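Local coordinates for PfkB family carbohydrate kinase (Listeria grayi DSM 20601, PDB 4GM6), which is probably a sugar kinase of the PfkB family, transferring a phosphate group to a carbohydrate substrate, at residues 39-45 with 113-118. Numbering follows the deposited sequence. Where two conformers were deposited one is given.
Sequences TQQGIPF and YLESGT
Thr39 OG1 is held between two backbone groups: it accepts the Ser116 amide in an almost linear bond (178°), Ser116 N to Thr39 OG1 3.0 Å. It donates in turn to the carbonyl of Ile43, Thr39 OG1 to Ile43 O 2.9 Å. Its first torsion (chi1 70°) sets the hydroxyl between the backbone N and the carbonyl carbon, where it can join the two segments. Beside it the two backbones pair directly, Thr39 N to Leu114 O at 3.0 Å, carrying on the pairing of strands 34-38 and 111-115 just past the end of the former.

Beyond Thr39 the chain makes a type II turn from Gln40 to Ile43, with Gly42 at positive phi. Gln41 stretches out from this turn, CG anti to the backbone N (chi1 -176°), and crosses Thr118 at about a right angle; its NE2 reaches Thr118 OG1 at 3.0 Å, the hydroxyl lying in the amide plane. A water joins Gly42 N to Thr118 OG1; its bond to Ser116 OG holds for one of two deposited conformers.

At the other end Glu115, its chain extended beyond CG, runs alongside Pro44, and OE2 takes the Phe45 amide through its anti lone pair, Phe45 N to Glu115 OE2 2.7 Å. OE1 of the same carboxylate forms a salt bridge with Lys121, so both oxygens are engaged. Glu115 CB sits over one face of the Phe45 ring in a CH-pi contact, 3.7 Å from the centroid, while Tyr113 CB meets Phe45 CZ obliquely. Ile43 and Pro44 also pack on a second subunit, and Phe45 on Pro83 of a third. The loop joining strands 34-38 and 50-56 is thus fastened to the end of strand 111-115 and the residues following it, in a small four-stranded sheet consistent with the beta lid of PfkB-family sugar kinases.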
loop_
_atom_site.group_PDB
_atom_site.type_symbol
_atom_site.label_atom_id
_atom_site.label_comp_id
_atom_site.label_asym_id
_atom_site.label_seq_id
_atom_site.Cartn_x
_atom_site.Cartn_y
_atom_site.Cartn_z
ATOM N N THR C 39 12.272 -4.280 5.279
ATOM C CA THR C 39 11.961 -3.085 4.470
ATOM C C THR C 39 11.603 -3.534 3.060
ATOM O O THR C 39 11.888 -4.654 2.658
ATOM C CB THR C 39 13.153 -2.111 4.366
ATOM O OG1 THR C 39 14.188 -2.683 3.542
ATOM C CG2 THR C 39 13.719 -1.812 5.731
ATOM N N GLN C 40 10.974 -2.656 2.310
ATOM C CA GLN C 40 10.610 -2.945 0.931
ATOM C C GLN C 40 11.851 -2.724 0.036
ATOM O O GLN C 40 12.830 -2.085 0.449
ATOM C CB GLN C 40 9.406 -2.045 0.528
ATOM C CG GLN C 40 8.146 -2.338 1.396
ATOM C CD GLN C 40 8.240 -1.745 2.823
ATOM O OE1 GLN C 40 8.641 -0.585 2.976
ATOM N NE2 GLN C 40 7.877 -2.535 3.871
ATOM N N GLN C 41 11.810 -3.246 -1.182
ATOM C CA GLN C 41 12.916 -3.072 -2.115
ATOM C C GLN C 41 13.300 -1.597 -2.295
ATOM O O GLN C 41 12.431 -0.727 -2.457
ATOM C CB GLN C 41 12.569 -3.673 -3.479
ATOM C CG GLN C 41 13.737 -3.589 -4.456
ATOM C CD GLN C 41 13.498 -4.354 -5.748
ATOM O OE1 GLN C 41 12.385 -4.402 -6.282
ATOM N NE2 GLN C 41 14.554 -4.936 -6.269
ATOM N N GLY C 42 14.601 -1.320 -2.250
ATOM C CA GLY C 42 15.120 0.034 -2.475
ATOM C C GLY C 42 14.914 1.001 -1.320
ATOM O O GLY C 42 15.264 2.186 -1.412
ATOM N N ILE C 43 14.330 0.523 -0.229
ATOM C CA ILE C 43 14.111 1.398 0.920
ATOM C C ILE C 43 15.029 1.019 2.077
ATOM O O ILE C 43 14.936 -0.080 2.598
ATOM C CB ILE C 43 12.674 1.314 1.458
ATOM C CG1 ILE C 43 11.649 1.434 0.322
ATOM C CG2 ILE C 43 12.460 2.366 2.555
ATOM C CD1 ILE C 43 11.302 2.848 -0.046
ATOM N N PRO C 44 15.896 1.945 2.506
ATOM C CA PRO C 44 16.757 1.652 3.650
ATOM C C PRO C 44 16.022 1.839 4.969
ATOM O O PRO C 44 14.972 2.501 5.012
ATOM C CB PRO C 44 17.853 2.722 3.534
ATOM C CG PRO C 44 17.139 3.888 2.929
ATOM C CD PRO C 44 16.175 3.273 1.932
ATOM N N PHE C 45 16.571 1.270 6.040
ATOM C CA PHE C 45 16.027 1.483 7.374
ATOM C C PHE C 45 15.691 2.943 7.639
ATOM O O PHE C 45 14.647 3.255 8.202
ATOM C CB PHE C 45 17.012 1.007 8.441
ATOM C CG PHE C 45 17.104 -0.494 8.571
ATOM C CD1 PHE C 45 15.963 -1.274 8.579
ATOM C CD2 PHE C 45 18.335 -1.115 8.730
ATOM C CE1 PHE C 45 16.042 -2.652 8.719
ATOM C CE2 PHE C 45 18.427 -2.487 8.884
ATOM C CZ PHE C 45 17.275 -3.260 8.874
ATOM N N TYR C 113 15.668 -7.445 12.018
ATOM C CA TYR C 113 15.266 -6.473 11.034
ATOM C C TYR C 113 16.087 -6.761 9.798
ATOM O O TYR C 113 17.284 -7.009 9.899
ATOM C CB TYR C 113 15.572 -5.069 11.554
ATOM C CG TYR C 113 14.772 -4.696 12.769
ATOM C CD1 TYR C 113 13.584 -3.982 12.643
ATOM C CD2 TYR C 113 15.191 -5.065 14.049
ATOM C CE1 TYR C 113 12.839 -3.637 13.756
ATOM C CE2 TYR C 113 14.443 -4.727 15.167
ATOM C CZ TYR C 113 13.266 -4.012 15.004
ATOM O OH TYR C 113 12.509 -3.647 16.094
ATOM N N LEU C 114 15.445 -6.767 8.639
ATOM C CA LEU C 114 16.162 -7.022 7.406
ATOM C C LEU C 114 15.962 -5.873 6.417
ATOM O O LEU C 114 14.836 -5.570 6.023
ATOM C CB LEU C 114 15.700 -8.345 6.789
ATOM C CG LEU C 114 16.656 -8.880 5.715
ATOM C CD1 LEU C 114 16.506 -10.381 5.518
ATOM C CD2 LEU C 114 16.410 -8.154 4.407
ATOM N N GLU C 115 17.058 -5.231 6.036
ATOM C CA GLU C 115 17.019 -4.163 5.050
ATOM C C GLU C 115 17.303 -4.796 3.719
ATOM O O GLU C 115 18.313 -5.497 3.523
ATOM C CB GLU C 115 18.091 -3.123 5.353
ATOM C CG GLU C 115 17.979 -1.836 4.572
ATOM C CD GLU C 115 19.139 -0.917 4.895
ATOM O OE1 GLU C 115 20.283 -1.293 4.548
ATOM O OE2 GLU C 115 18.923 0.143 5.522
ATOM N N SER C 116 16.393 -4.555 2.806
ATOM C CA SER C 116 16.435 -5.141 1.481
ATOM C C SER C 116 17.739 -4.783 0.762
ATOM O O SER C 116 18.289 -3.696 0.971
ATOM C CB SER C 116 15.233 -4.628 0.683
ATOM O OG SER C 116 15.273 -5.065 -0.662
ATOM N N GLY C 117 18.215 -5.687 -0.083
ATOM C CA GLY C 117 19.362 -5.436 -0.948
ATOM C C GLY C 117 18.985 -5.756 -2.387
ATOM O O GLY C 117 18.174 -6.646 -2.650
ATOM N N THR C 118 19.570 -5.009 -3.314
ATOM C CA THR C 118 19.320 -5.160 -4.728
ATOM C C THR C 118 20.615 -4.767 -5.443
ATOM O O THR C 118 21.314 -3.852 -5.008
ATOM C CB THR C 118 18.201 -4.208 -5.202
ATOM O OG1 THR C 118 16.962 -4.520 -4.542
ATOM C CG2 THR C 118 18.020 -4.310 -6.716
HETATM O O HOH W 1 13.651 -6.584 3.040
HETATM O O HOH W 2 16.686 -3.258 -2.169
HETATM O O HOH W 3 17.450 -1.186 1.007
#